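Local coordinates for N-alpha-acetyltransferase 35, NatC auxiliary subunit (Saccharomyces cerevisiae, PDB 6YGA), which serves as the auxiliary subunit of the NatC N-terminal acetyltransferase, which acetylates the N-terminal Met of L-A virus Gag protein, at residues F557-L562 with Q608-F613; R628-I633 with V687-I692; V693-K698 with Q725-K730. All blocks are in the same frame, centred on the assembly; numbering follows the deposited sequence.

Overall arrangement
All three contacts lie in the C-terminal part of the chain, their centres 12 to 17 Å apart, and none touches another subunit. Interaction 1, a buried contact, joins helix 511-564 to helix 603-613 and relies on an aromatic pair; interaction 2, also buried, joins helices 619-653 and 668-701 through two small side chains and one isoleucine. Helix 668-701 continues into interaction 3, where its next turn meets the strand 724-729 through leucine methyls, in a partly buried place nearer the surface. No hydrogen bond crosses any of the contacts, but Asn688 ND2 bonds to Gln725 O between interactions 2 and 3, and Gln558 of interaction 1 packs on both.

Interaction 1. Residues F557-L562 with Q608-F613; sequences FQFAIL and QTLKDF
Ala560 and Phe613 bring their CA atoms to 5.8 Å from each other where helix segments 557-562 and 608-613 pass, with axes 9.8 Å apart at closest approach and N-to-C directions turned by 73°. The small side chain of Ala560 permits this: its methyl points at the partner helix, and Ala560 CB meets Phe613 CB at 3.6 Å. Beside it the two phenyl rings make a T-shaped (edge-to-face) stack, centroids of Phe557 and Phe613 5.0 Å apart and planes at 84°. Phe613 supplies the edge. With CG anti to the carbonyl carbon (chi1 -83°), its ring extends from the end of helix 603-613 toward helix 511-564, and Phe613 CE1 stands above the Phe557 face, displaced toward the rim, 3.6 Å from Phe557 CZ. The neighbouring edge atom follows, Phe613 CD1 lying 3.8 Å from Phe557 CE1. Thr609 CG2, one turn back in the same helix, also lies at the edge of the Phe613 ring, in its plane. Both segments lie in the largely helical part of the chain assigned to the NAA35-like TPR-repeat family, and the contact joins the C-terminal end of the long helix 511-564 to the short helix 603-613. A further apolar touch is made by Phe559 and Leu610: Leu610 CD1 comes to the edge of the Phe559 ring, near its plane, 4.2 Å from Phe559 CD1. Phe632 of helix 619-653 meets the Phe557 ring from the other side of its plane, obliquely, whereas Ile561 is directed away from helix 603-613 and packs on Leu626, Ala629 and Thr630. Tyr466 of helix 465-506 touches Leu610 and Thr609, and Thr609 OG1 is hydrogen-bonded to Val605 O within its own helix.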
loop_
_atom_site.group_PDB
_atom_site.type_symbol
_atom_site.label_atom_id
_atom_site.label_comp_id
_atom_site.label_asym_id
_atom_site.label_seq_id
_atom_site.Cartn_x
_atom_site.Cartn_y
_atom_site.Cartn_z
ATOM N N PHE B 557 -4.264 -2.181 -32.120
ATOM C CA PHE B 557 -3.898 -1.665 -33.438
ATOM C C PHE B 557 -2.681 -0.749 -33.359
ATOM O O PHE B 557 -1.780 -0.827 -34.202
ATOM C CB PHE B 557 -5.079 -0.925 -34.066
ATOM C CG PHE B 557 -5.983 -1.801 -34.881
ATOM C CD1 PHE B 557 -5.569 -2.293 -36.108
ATOM C CD2 PHE B 557 -7.250 -2.124 -34.428
ATOM C CE1 PHE B 557 -6.401 -3.098 -36.866
ATOM C CE2 PHE B 557 -8.087 -2.927 -35.180
ATOM C CZ PHE B 557 -7.661 -3.414 -36.400
ATOM N N GLN B 558 -2.640 0.128 -32.353
ATOM C CA GLN B 558 -1.501 1.024 -32.189
ATOM C C GLN B 558 -0.208 0.238 -32.011
ATOM O O GLN B 558 0.819 0.562 -32.619
ATOM C CB GLN B 558 -1.738 1.947 -30.994
ATOM C CG GLN B 558 -0.664 2.996 -30.798
ATOM C CD GLN B 558 -0.648 4.016 -31.915
ATOM O OE1 GLN B 558 -1.318 5.046 -31.838
ATOM N NE2 GLN B 558 0.120 3.736 -32.964
ATOM N N PHE B 559 -0.244 -0.802 -31.175
ATOM C CA PHE B 559 0.931 -1.645 -30.979
ATOM C C PHE B 559 1.354 -2.303 -32.286
ATOM O O PHE B 559 2.544 -2.339 -32.619
ATOM C CB PHE B 559 0.636 -2.702 -29.910
ATOM C CG PHE B 559 1.826 -3.544 -29.525
ATOM C CD1 PHE B 559 2.185 -4.653 -30.277
ATOM C CD2 PHE B 559 2.572 -3.240 -28.394
ATOM C CE1 PHE B 559 3.268 -5.433 -29.918
ATOM C CE2 PHE B 559 3.654 -4.019 -28.028
ATOM C CZ PHE B 559 4.005 -5.116 -28.793
ATOM N N ALA B 560 0.384 -2.827 -33.045
ATOM C CA ALA B 560 0.688 -3.534 -34.287
ATOM C C ALA B 560 1.290 -2.605 -35.334
ATOM O O ALA B 560 2.135 -3.028 -36.133
ATOM C CB ALA B 560 -0.578 -4.199 -34.824
ATOM N N ILE B 561 0.869 -1.338 -35.347
ATOM C CA ILE B 561 1.495 -0.354 -36.223
ATOM C C ILE B 561 2.942 -0.124 -35.810
ATOM O O ILE B 561 3.844 -0.080 -36.655
ATOM C CB ILE B 561 0.677 0.953 -36.221
ATOM C CG1 ILE B 561 -0.659 0.749 -36.943
ATOM C CG2 ILE B 561 1.470 2.093 -36.849
ATOM C CD1 ILE B 561 -1.630 1.899 -36.776
ATOM N N LEU B 562 3.195 0.004 -34.505
ATOM C CA LEU B 562 4.562 0.202 -34.034
ATOM C C LEU B 562 5.446 -0.987 -34.394
ATOM O O LEU B 562 6.587 -0.814 -34.840
ATOM C CB LEU B 562 4.575 0.448 -32.524
ATOM C CG LEU B 562 3.943 1.767 -32.076
ATOM C CD1 LEU B 562 3.766 1.812 -30.569
ATOM C CD2 LEU B 562 4.782 2.942 -32.554
ATOM N N GLN B 608 -0.197 -15.896 -32.829
ATOM C CA GLN B 608 -0.867 -15.888 -34.124
ATOM C C GLN B 608 -1.746 -14.654 -34.285
ATOM O O GLN B 608 -1.787 -14.050 -35.361
ATOM C CB GLN B 608 -1.690 -17.165 -34.296
ATOM C CG GLN B 608 -2.423 -17.251 -35.622
ATOM C CD GLN B 608 -1.483 -17.250 -36.812
ATOM O OE1 GLN B 608 -0.359 -17.749 -36.734
ATOM N NE2 GLN B 608 -1.938 -16.685 -37.923
ATOM N N THR B 609 -2.449 -14.261 -33.220
ATOM C CA THR B 609 -3.307 -13.082 -33.289
ATOM C C THR B 609 -2.509 -11.837 -33.652
ATOM O O THR B 609 -2.952 -11.023 -34.470
ATOM C CB THR B 609 -4.032 -12.887 -31.957
ATOM O OG1 THR B 609 -4.858 -14.027 -31.689
ATOM C CG2 THR B 609 -4.896 -11.644 -31.999
ATOM N N LEU B 610 -1.319 -11.681 -33.065
ATOM C CA LEU B 610 -0.483 -10.528 -33.381
ATOM C C LEU B 610 -0.028 -10.552 -34.837
ATOM O O LEU B 610 0.067 -9.500 -35.481
ATOM C CB LEU B 610 0.721 -10.481 -32.437
ATOM C CG LEU B 610 1.726 -9.347 -32.655
ATOM C CD1 LEU B 610 1.027 -8.000 -32.587
ATOM C CD2 LEU B 610 2.858 -9.417 -31.642
ATOM N N LYS B 611 0.248 -11.743 -35.377
ATOM C CA LYS B 611 0.700 -11.840 -36.762
ATOM C C LYS B 611 -0.366 -11.353 -37.737
ATOM O O LYS B 611 -0.037 -10.790 -38.787
ATOM C CB LYS B 611 1.099 -13.279 -37.089
ATOM C CG LYS B 611 1.892 -13.415 -38.383
ATOM C CD LYS B 611 2.370 -14.840 -38.617
ATOM C CE LYS B 611 1.277 -15.701 -39.223
ATOM N NZ LYS B 611 0.959 -15.284 -40.618
ATOM N N ASP B 612 -1.644 -11.547 -37.406
ATOM C CA ASP B 612 -2.715 -11.074 -38.276
ATOM C C ASP B 612 -2.863 -9.560 -38.216
ATOM O O ASP B 612 -3.298 -8.944 -39.195
ATOM C CB ASP B 612 -4.034 -11.748 -37.901
ATOM C CG ASP B 612 -3.945 -13.261 -37.940
ATOM O OD1 ASP B 612 -3.232 -13.792 -38.818
ATOM O OD2 ASP B 612 -4.586 -13.920 -37.095
ATOM N N PHE B 613 -2.522 -8.950 -37.078
ATOM C CA PHE B 613 -2.579 -7.496 -36.957
ATOM C C PHE B 613 -1.386 -6.823 -37.626
ATOM O O PHE B 613 -1.532 -5.757 -38.234
ATOM C CB PHE B 613 -2.640 -7.090 -35.484
ATOM C CG PHE B 613 -4.015 -7.137 -34.888
ATOM C CD1 PHE B 613 -4.910 -6.101 -35.101
ATOM C CD2 PHE B 613 -4.404 -8.200 -34.090
ATOM C CE1 PHE B 613 -6.172 -6.135 -34.545
ATOM C CE2 PHE B 613 -5.663 -8.239 -33.527
ATOM C CZ PHE B 613 -6.550 -7.207 -33.755
#

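Interaction 2. Residues R628-I633 with V687-I692; sequences RATNFI and VNSKVI
No ring or amide face enters the contact of Ile633 and Thr630 with Ser689, which is made by branched and small side chains; the one ring of segment 628-633, that of Phe632, lies well away from helix 668-701 and packs on Leu553. Ser689 points at helix 619-653 and is met by both branches of Ile633. Ile633 CD1 ends 3.6 Å from Ser689 OG, while Ile633 CG2 sits 3.8 Å from Ser689 CB, so both CB and OG of the serine are touched. The isoleucine has CG2 anti to its backbone nitrogen and CG1 anti to the carbonyl carbon; this chi1 of -73° sets the two branches apart, and the extended chi2 (-177°) carries CD1 out to the serine hydroxyl. Thr630, one turn earlier, adds a looser touch, its CG2 4.4 Å from Ser689 OG. The hydroxyl of Thr630 is occupied within its own helix, OG1 bonding to Glu627 O, and the methyl is the branch that meets Ser689. The small serine lets the backbones come close, Thr630 CA and Ser689 CA being 6.9 Å apart. Helix 511-564 lies alongside, with Gln558 packed on Asn688, Ser689 and Ile692; Asn688 ND2 bonds to Gln725 O of strand 724-729, joining helix 668-701 to the two-stranded sheet next to it.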
loop_
_atom_site.group_PDB
_atom_site.type_symbol
_atom_site.label_atom_id
_atom_site.label_comp_id
_atom_site.label_asym_id
_atom_site.label_seq_id
_atom_site.Cartn_x
_atom_site.Cartn_y
_atom_site.Cartn_z
ATOM N N ARG B 628 -5.795 1.588 -43.526
ATOM C CA ARG B 628 -6.961 0.951 -42.921
ATOM C C ARG B 628 -6.840 0.914 -41.402
ATOM O O ARG B 628 -7.834 1.089 -40.687
ATOM C CB ARG B 628 -7.146 -0.457 -43.490
ATOM C CG ARG B 628 -7.764 -0.472 -44.880
ATOM C CD ARG B 628 -7.524 -1.785 -45.616
ATOM N NE ARG B 628 -8.194 -2.925 -44.993
ATOM C CZ ARG B 628 -9.443 -3.298 -45.257
ATOM N NH1 ARG B 628 -10.174 -2.616 -46.129
ATOM N NH2 ARG B 628 -9.965 -4.352 -44.645
ATOM N N ALA B 629 -5.626 0.704 -40.889
ATOM C CA ALA B 629 -5.435 0.629 -39.443
ATOM C C ALA B 629 -5.565 2.002 -38.792
ATOM O O ALA B 629 -6.189 2.136 -37.733
ATOM C CB ALA B 629 -4.077 0.010 -39.123
ATOM N N THR B 630 -4.979 3.033 -39.404
ATOM C CA THR B 630 -5.079 4.370 -38.827
ATOM C C THR B 630 -6.495 4.914 -38.943
ATOM O O THR B 630 -6.981 5.590 -38.030
ATOM C CB THR B 630 -4.080 5.311 -39.497
ATOM O OG1 THR B 630 -4.423 5.480 -40.878
ATOM C CG2 THR B 630 -2.685 4.735 -39.393
ATOM N N ASN B 631 -7.177 4.629 -40.057
ATOM C CA ASN B 631 -8.556 5.082 -40.201
ATOM C C ASN B 631 -9.465 4.424 -39.172
ATOM O O ASN B 631 -10.414 5.054 -38.693
ATOM C CB ASN B 631 -9.057 4.811 -41.620
ATOM C CG ASN B 631 -10.499 5.231 -41.821
ATOM O OD1 ASN B 631 -10.821 6.420 -41.814
ATOM N ND2 ASN B 631 -11.375 4.254 -42.013
ATOM N N PHE B 632 -9.185 3.173 -38.799
ATOM C CA PHE B 632 -9.977 2.535 -37.753
ATOM C C PHE B 632 -9.779 3.227 -36.411
ATOM O O PHE B 632 -10.747 3.446 -35.673
ATOM C CB PHE B 632 -9.628 1.050 -37.643
ATOM C CG PHE B 632 -10.254 0.376 -36.456
ATOM C CD1 PHE B 632 -11.530 -0.151 -36.538
ATOM C CD2 PHE B 632 -9.571 0.284 -35.254
ATOM C CE1 PHE B 632 -12.112 -0.762 -35.447
ATOM C CE2 PHE B 632 -10.150 -0.323 -34.159
ATOM C CZ PHE B 632 -11.422 -0.849 -34.258
ATOM N N ILE B 633 -8.532 3.569 -36.074
ATOM C CA ILE B 633 -8.248 4.222 -34.797
ATOM C C ILE B 633 -8.991 5.549 -34.698
ATOM O O ILE B 633 -9.656 5.835 -33.696
ATOM C CB ILE B 633 -6.730 4.405 -34.617
ATOM C CG1 ILE B 633 -6.065 3.061 -34.313
ATOM C CG2 ILE B 633 -6.428 5.424 -33.523
ATOM C CD1 ILE B 633 -4.578 3.159 -34.050
ATOM N N VAL B 687 -4.877 11.398 -31.627
ATOM C CA VAL B 687 -3.832 12.373 -31.936
ATOM C C VAL B 687 -2.466 11.698 -31.976
ATOM O O VAL B 687 -1.642 11.979 -32.854
ATOM C CB VAL B 687 -3.866 13.526 -30.915
ATOM C CG1 VAL B 687 -2.654 14.438 -31.078
ATOM C CG2 VAL B 687 -5.159 14.316 -31.059
ATOM N N ASN B 688 -2.212 10.784 -31.038
ATOM C CA ASN B 688 -0.908 10.135 -30.984
ATOM C C ASN B 688 -0.696 9.210 -32.174
ATOM O O ASN B 688 0.428 9.082 -32.673
ATOM C CB ASN B 688 -0.758 9.370 -29.670
ATOM C CG ASN B 688 0.523 8.572 -29.606
ATOM O OD1 ASN B 688 1.613 9.131 -29.461
ATOM N ND2 ASN B 688 0.400 7.252 -29.704
ATOM N N SER B 689 -1.764 8.556 -32.643
ATOM C CA SER B 689 -1.652 7.695 -33.815
ATOM C C SER B 689 -1.227 8.489 -35.048
ATOM O O SER B 689 -0.432 8.008 -35.863
ATOM C CB SER B 689 -2.978 6.979 -34.058
ATOM O OG SER B 689 -2.886 6.100 -35.165
ATOM N N LYS B 690 -1.738 9.714 -35.195
ATOM C CA LYS B 690 -1.328 10.547 -36.323
ATOM C C LYS B 690 0.128 10.975 -36.192
ATOM O O LYS B 690 0.864 10.993 -37.185
ATOM C CB LYS B 690 -2.239 11.769 -36.437
ATOM C CG LYS B 690 -3.690 11.432 -36.736
ATOM C CD LYS B 690 -4.626 12.532 -36.255
ATOM C CE LYS B 690 -6.081 12.088 -36.338
ATOM N NZ LYS B 690 -6.998 12.952 -35.542
ATOM N N VAL B 691 0.563 11.323 -34.978
ATOM C CA VAL B 691 1.954 11.719 -34.773
ATOM C C VAL B 691 2.893 10.570 -35.120
ATOM O O VAL B 691 3.913 10.763 -35.793
ATOM C CB VAL B 691 2.163 12.211 -33.327
ATOM C CG1 VAL B 691 3.646 12.342 -33.011
ATOM C CG2 VAL B 691 1.455 13.543 -33.115
ATOM N N ILE B 692 2.549 9.353 -34.689
ATOM C CA ILE B 692 3.395 8.191 -34.951
ATOM C C ILE B 692 3.537 7.957 -36.451
ATOM O O ILE B 692 4.643 7.754 -36.963
ATOM C CB ILE B 692 2.829 6.950 -34.236
ATOM C CG1 ILE B 692 2.956 7.104 -32.718
ATOM C CG2 ILE B 692 3.524 5.681 -34.705
ATOM C CD1 ILE B 692 2.459 5.905 -31.944
#

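Interaction 3. Residues V693-K698 with Q725-K730; sequences VNTLKK and QTLRIK
Leu696 and Leu727 both carry CG anti to the carbonyl carbon, with chi1 of -64° and -75°, and these torsions let the two side chains reach toward each other, tip to tip. Leu727 is extended, CD1 anti to CA (chi2 -177°), and this leading methyl makes the touch: it lies 3.8 Å from Leu696 CD2 and 4.1 Å from Leu696 CG. Thr695 contributes more loosely, its CG2 being 4.4 Å from Leu727 CD1. The Thr695 hydroxyl is engaged in its own helix, OG1 bonding to Val691 O. The contact lies where helix 668-701 packs against one strand of a two-stranded antiparallel sheet, 708-713 with 724-729, near the C-terminus of the modelled chain. The sheet is held by backbone hydrogen bonds of Thr726 with Glu711 and of Arg728 with Lys709, and by a salt bridge from Arg728 NH1 to Glu711 OE1. Between segments 693-698 and 725-730 the touch is apolar, without a hydrogen bond, and the CA atoms of Thr695 and Leu727 stay 9.1 Å apart. Leu567 packs on both Leu696 and Leu727, and Leu562 of helix 511-564 adds to the apolar cluster around Leu727.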
loop_
_atom_site.group_PDB
_atom_site.type_symbol
_atom_site.label_atom_id
_atom_site.label_comp_id
_atom_site.label_asym_id
_atom_site.label_seq_id
_atom_site.Cartn_x
_atom_site.Cartn_y
_atom_site.Cartn_z
ATOM N N VAL B 693 2.421 8.000 -37.180
ATOM C CA VAL B 693 2.449 7.695 -38.609
ATOM C C VAL B 693 3.247 8.745 -39.374
ATOM O O VAL B 693 4.071 8.415 -40.236
ATOM C CB VAL B 693 1.014 7.564 -39.147
ATOM C CG1 VAL B 693 0.992 7.695 -40.657
ATOM C CG2 VAL B 693 0.427 6.234 -38.719
ATOM N N ASN B 694 3.021 10.026 -39.071
ATOM C CA ASN B 694 3.777 11.082 -39.735
ATOM C C ASN B 694 5.266 10.975 -39.429
ATOM O O ASN B 694 6.106 11.196 -40.308
ATOM C CB ASN B 694 3.241 12.453 -39.321
ATOM C CG ASN B 694 1.812 12.683 -39.778
ATOM O OD1 ASN B 694 1.053 13.411 -39.139
ATOM N ND2 ASN B 694 1.439 12.057 -40.888
ATOM N N THR B 695 5.613 10.624 -38.189
ATOM C CA THR B 695 7.020 10.519 -37.816
ATOM C C THR B 695 7.699 9.350 -38.523
ATOM O O THR B 695 8.835 9.477 -38.992
ATOM C CB THR B 695 7.151 10.377 -36.298
ATOM O OG1 THR B 695 6.699 11.582 -35.667
ATOM C CG2 THR B 695 8.598 10.115 -35.900
ATOM N N LEU B 696 7.014 8.210 -38.624
ATOM C CA LEU B 696 7.662 6.997 -39.112
ATOM C C LEU B 696 7.760 6.955 -40.632
ATOM O O LEU B 696 8.699 6.355 -41.168
ATOM C CB LEU B 696 6.918 5.771 -38.587
ATOM C CG LEU B 696 6.982 5.671 -37.063
ATOM C CD1 LEU B 696 6.387 4.364 -36.568
ATOM C CD2 LEU B 696 8.417 5.848 -36.593
ATOM N N LYS B 697 6.808 7.572 -41.337
ATOM C CA LYS B 697 6.915 7.670 -42.789
ATOM C C LYS B 697 8.134 8.491 -43.195
ATOM O O LYS B 697 8.852 8.129 -44.136
ATOM C CB LYS B 697 5.637 8.272 -43.368
ATOM C CG LYS B 697 4.441 7.333 -43.345
ATOM C CD LYS B 697 3.195 8.027 -43.872
ATOM C CE LYS B 697 2.045 7.052 -44.062
ATOM N NZ LYS B 697 2.338 6.036 -45.109
ATOM N N LYS B 698 8.387 9.601 -42.495
ATOM C CA LYS B 698 9.589 10.384 -42.767
ATOM C C LYS B 698 10.847 9.609 -42.397
ATOM O O LYS B 698 11.889 9.755 -43.048
ATOM C CB LYS B 698 9.547 11.710 -42.003
ATOM C CG LYS B 698 8.385 12.622 -42.361
ATOM C CD LYS B 698 8.484 13.949 -41.622
ATOM C CE LYS B 698 9.768 14.679 -41.979
ATOM N NZ LYS B 698 9.828 15.016 -43.429
ATOM N N GLN B 725 0.755 4.952 -25.967
ATOM C CA GLN B 725 2.000 4.342 -26.432
ATOM C C GLN B 725 2.758 5.381 -27.249
ATOM O O GLN B 725 2.436 5.628 -28.415
ATOM C CB GLN B 725 1.709 3.083 -27.242
ATOM C CG GLN B 725 0.940 2.021 -26.463
ATOM C CD GLN B 725 0.619 0.789 -27.291
ATOM O OE1 GLN B 725 1.515 0.111 -27.795
ATOM N NE2 GLN B 725 -0.668 0.492 -27.430
ATOM N N THR B 726 3.778 5.984 -26.638
ATOM C CA THR B 726 4.431 7.178 -27.156
ATOM C C THR B 726 5.840 6.868 -27.646
ATOM O O THR B 726 6.601 6.161 -26.979
ATOM C CB THR B 726 4.488 8.264 -26.074
ATOM O OG1 THR B 726 3.186 8.424 -25.496
ATOM C CG2 THR B 726 4.951 9.595 -26.656
ATOM N N LEU B 727 6.178 7.399 -28.819
ATOM C CA LEU B 727 7.542 7.337 -29.325
ATOM C C LEU B 727 8.404 8.342 -28.583
ATOM O O LEU B 727 7.938 9.423 -28.223
ATOM C CB LEU B 727 7.582 7.644 -30.822
ATOM C CG LEU B 727 7.078 6.536 -31.735
ATOM C CD1 LEU B 727 7.236 6.925 -33.191
ATOM C CD2 LEU B 727 7.835 5.265 -31.424
ATOM N N ARG B 728 9.664 7.986 -28.360
ATOM C CA ARG B 728 10.609 8.911 -27.753
ATOM C C ARG B 728 12.007 8.580 -28.249
ATOM O O ARG B 728 12.374 7.407 -28.356
ATOM C CB ARG B 728 10.540 8.867 -26.220
ATOM C CG ARG B 728 9.725 10.015 -25.637
ATOM C CD ARG B 728 9.344 9.803 -24.185
ATOM N NE ARG B 728 8.228 10.668 -23.812
ATOM C CZ ARG B 728 7.632 10.660 -22.623
ATOM N NH1 ARG B 728 8.044 9.830 -21.673
ATOM N NH2 ARG B 728 6.621 11.485 -22.384
ATOM N N ILE B 729 12.770 9.623 -28.574
ATOM C CA ILE B 729 14.125 9.434 -29.074
ATOM C C ILE B 729 15.006 8.882 -27.963
ATOM O O ILE B 729 14.946 9.336 -26.811
ATOM C CB ILE B 729 14.680 10.758 -29.628
ATOM C CG1 ILE B 729 13.858 11.217 -30.836
ATOM C CG2 ILE B 729 16.150 10.615 -29.995
ATOM C CD1 ILE B 729 14.425 12.431 -31.533
ATOM N N LYS B 730 15.827 7.896 -28.304
ATOM C CA LYS B 730 16.705 7.250 -27.335
ATOM C C LYS B 730 17.864 8.163 -26.942
ATOM O O LYS B 730 18.261 8.216 -25.777
ATOM C CB LYS B 730 17.237 5.934 -27.904
ATOM C CG LYS B 730 17.662 4.915 -26.863
ATOM C CD LYS B 730 18.013 3.594 -27.528
ATOM C CE LYS B 730 16.891 3.139 -28.452
ATOM N NZ LYS B 730 17.205 1.861 -29.148
#